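Local coordinates for protein predicted transcriptional regulator (Oenococcus oeni, PDB 3BY6) that probably binds DNA and regulates transcription as a winged-helix member of the GntR family, at residues Arg10-Gln15 against Pro49-Lys54. Sequence-based numbering, arbitrary orientation.
Sequences RPVYLQ and PNTVAK
Tyr13 carries CG between its backbone N and carbonyl carbon (chi1 88°), which turns the ring toward helix 49-61 with one face to Lys54, and the lysine chain, bent at chi3 (-48°), folds its end over that face. There Lys54 CE makes a CH-pi contact, 3.6 Å from Tyr13 CD1, and Lys54 NZ lies 4.1 Å from the ring centroid, 32° off the normal, an off-centre cation-pi interaction. The two side chains cross at about a right angle. Leu14 CG backs the opposite face, so the phenol is held between an aliphatic branch of its own helix and the lysine of the other. With only a methyl group, as in alanine, at Tyr13, the Lys54 ammonium is likely to be left without its aromatic face, its chain free to swing away. Nearer the backbone, Tyr13 CB rests 3.5 Å from Thr51 O, while Thr51 CG2 reaches 3.9 Å from Val12 CB. Val12 also touches Ile47 of its own chain and Ile6 of the second subunit. This surface contact sets the start of helix 12-25 against that of helix 49-61, which forms the helix-turn-helix with helix 38-45, where Val52 packs; the antiparallel strands 34-35, 72-75 and 65-68 complete the winged-helix domain.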
loop_
_atom_site.group_PDB
_atom_site.type_symbol
_atom_site.label_atom_id
_atom_site.label_comp_id
_atom_site.label_asym_id
_atom_site.label_seq_id
_atom_site.Cartn_x
_atom_site.Cartn_y
_atom_site.Cartn_z
ATOM N N ARG D 10 5.135 -5.967 -7.645
ATOM C CA ARG D 10 6.138 -4.901 -7.875
ATOM C C ARG D 10 7.453 -5.606 -8.259
ATOM O O ARG D 10 7.944 -6.439 -7.477
ATOM C CB ARG D 10 6.357 -4.025 -6.646
ATOM C CG ARG D 10 7.241 -2.813 -6.950
ATOM C CD ARG D 10 7.036 -1.765 -5.906
ATOM N NE ARG D 10 7.983 -0.675 -6.085
ATOM C CZ ARG D 10 7.792 0.387 -6.866
ATOM N NH1 ARG D 10 6.670 0.540 -7.550
ATOM N NH2 ARG D 10 8.729 1.327 -6.953
ATOM N N PRO D 11 7.997 -5.313 -9.463
ATOM C CA PRO D 11 9.268 -5.890 -9.890
ATOM C C PRO D 11 10.323 -5.858 -8.780
ATOM O O PRO D 11 10.397 -4.888 -8.022
ATOM C CB PRO D 11 9.679 -4.988 -11.043
ATOM C CG PRO D 11 8.407 -4.555 -11.626
ATOM C CD PRO D 11 7.454 -4.410 -10.492
ATOM N N VAL D 12 11.125 -6.912 -8.678
ATOM C CA VAL D 12 12.041 -7.024 -7.570
ATOM C C VAL D 12 13.054 -5.848 -7.554
ATOM O O VAL D 12 13.414 -5.329 -6.472
ATOM C CB VAL D 12 12.752 -8.403 -7.540
ATOM C CG1 VAL D 12 13.728 -8.476 -6.367
ATOM C CG2 VAL D 12 11.702 -9.538 -7.425
ATOM N N TYR D 13 13.470 -5.410 -8.747
ATOM C CA TYR D 13 14.485 -4.337 -8.850
ATOM C C TYR D 13 13.977 -3.044 -8.200
ATOM O O TYR D 13 14.747 -2.356 -7.533
ATOM C CB TYR D 13 15.002 -4.163 -10.292
ATOM C CG TYR D 13 14.242 -3.228 -11.187
ATOM C CD1 TYR D 13 13.102 -3.637 -11.871
ATOM C CD2 TYR D 13 14.682 -1.938 -11.382
ATOM C CE1 TYR D 13 12.406 -2.745 -12.712
ATOM C CE2 TYR D 13 14.017 -1.048 -12.213
ATOM C CZ TYR D 13 12.886 -1.445 -12.884
ATOM O OH TYR D 13 12.248 -0.515 -13.701
ATOM N N LEU D 14 12.675 -2.773 -8.310
ATOM C CA LEU D 14 12.059 -1.595 -7.694
ATOM C C LEU D 14 11.770 -1.809 -6.228
ATOM O O LEU D 14 11.754 -0.864 -5.461
ATOM C CB LEU D 14 10.777 -1.183 -8.439
ATOM C CG LEU D 14 11.070 -0.722 -9.872
ATOM C CD1 LEU D 14 9.826 -0.838 -10.804
ATOM C CD2 LEU D 14 11.682 0.679 -9.905
ATOM N N GLN D 15 11.543 -3.043 -5.795
ATOM C CA GLN D 15 11.467 -3.261 -4.359
ATOM C C GLN D 15 12.826 -3.012 -3.688
ATOM O O GLN D 15 12.890 -2.577 -2.541
ATOM C CB GLN D 15 10.951 -4.649 -4.050
ATOM C CG GLN D 15 9.519 -4.899 -4.596
ATOM C CD GLN D 15 8.979 -6.266 -4.254
ATOM O OE1 GLN D 15 9.209 -6.787 -3.161
ATOM N NE2 GLN D 15 8.246 -6.857 -5.193
ATOM N N PRO D 49 21.944 -11.154 -9.650
ATOM C CA PRO D 49 22.815 -10.004 -9.906
ATOM C C PRO D 49 22.285 -8.982 -10.927
ATOM O O PRO D 49 22.410 -7.792 -10.692
ATOM C CB PRO D 49 24.118 -10.658 -10.386
ATOM C CG PRO D 49 24.145 -11.970 -9.690
ATOM C CD PRO D 49 22.705 -12.422 -9.609
ATOM N N ASN D 50 21.701 -9.440 -12.034
ATOM C CA ASN D 50 21.119 -8.555 -13.066
ATOM C C ASN D 50 20.033 -7.644 -12.525
ATOM O O ASN D 50 19.895 -6.496 -12.928
ATOM C CB ASN D 50 20.489 -9.385 -14.209
ATOM C CG ASN D 50 21.507 -9.802 -15.289
ATOM O OD1 ASN D 50 22.738 -9.643 -15.125
ATOM N ND2 ASN D 50 20.989 -10.320 -16.415
ATOM N N THR D 51 19.227 -8.200 -11.643
ATOM C CA THR D 51 18.134 -7.488 -11.003
ATOM C C THR D 51 18.720 -6.385 -10.132
ATOM O O THR D 51 18.279 -5.253 -10.191
ATOM C CB THR D 51 17.275 -8.504 -10.194
ATOM O OG1 THR D 51 16.733 -9.458 -11.108
ATOM C CG2 THR D 51 16.128 -7.840 -9.399
ATOM N N VAL D 52 19.742 -6.721 -9.351
ATOM C CA VAL D 52 20.431 -5.735 -8.527
ATOM C C VAL D 52 21.078 -4.642 -9.409
ATOM O O VAL D 52 21.032 -3.454 -9.073
ATOM C CB VAL D 52 21.497 -6.398 -7.637
ATOM C CG1 VAL D 52 22.427 -5.321 -6.988
ATOM C CG2 VAL D 52 20.823 -7.295 -6.569
ATOM N N ALA D 53 21.647 -5.046 -10.546
ATOM C CA ALA D 53 22.168 -4.094 -11.512
ATOM C C ALA D 53 21.083 -3.142 -12.022
ATOM O O ALA D 53 21.350 -1.965 -12.181
ATOM C CB ALA D 53 22.829 -4.811 -12.653
ATOM N N LYS D 54 19.861 -3.631 -12.271
ATOM C CA LYS D 54 18.769 -2.731 -12.675
ATOM C C LYS D 54 18.400 -1.785 -11.526
ATOM O O LYS D 54 18.082 -0.635 -11.754
ATOM C CB LYS D 54 17.508 -3.479 -13.167
ATOM C CG LYS D 54 17.743 -4.564 -14.209
ATOM C CD LYS D 54 16.512 -4.875 -15.118
ATOM C CE LYS D 54 15.188 -5.070 -14.364
ATOM N NZ LYS D 54 14.002 -4.836 -15.301
#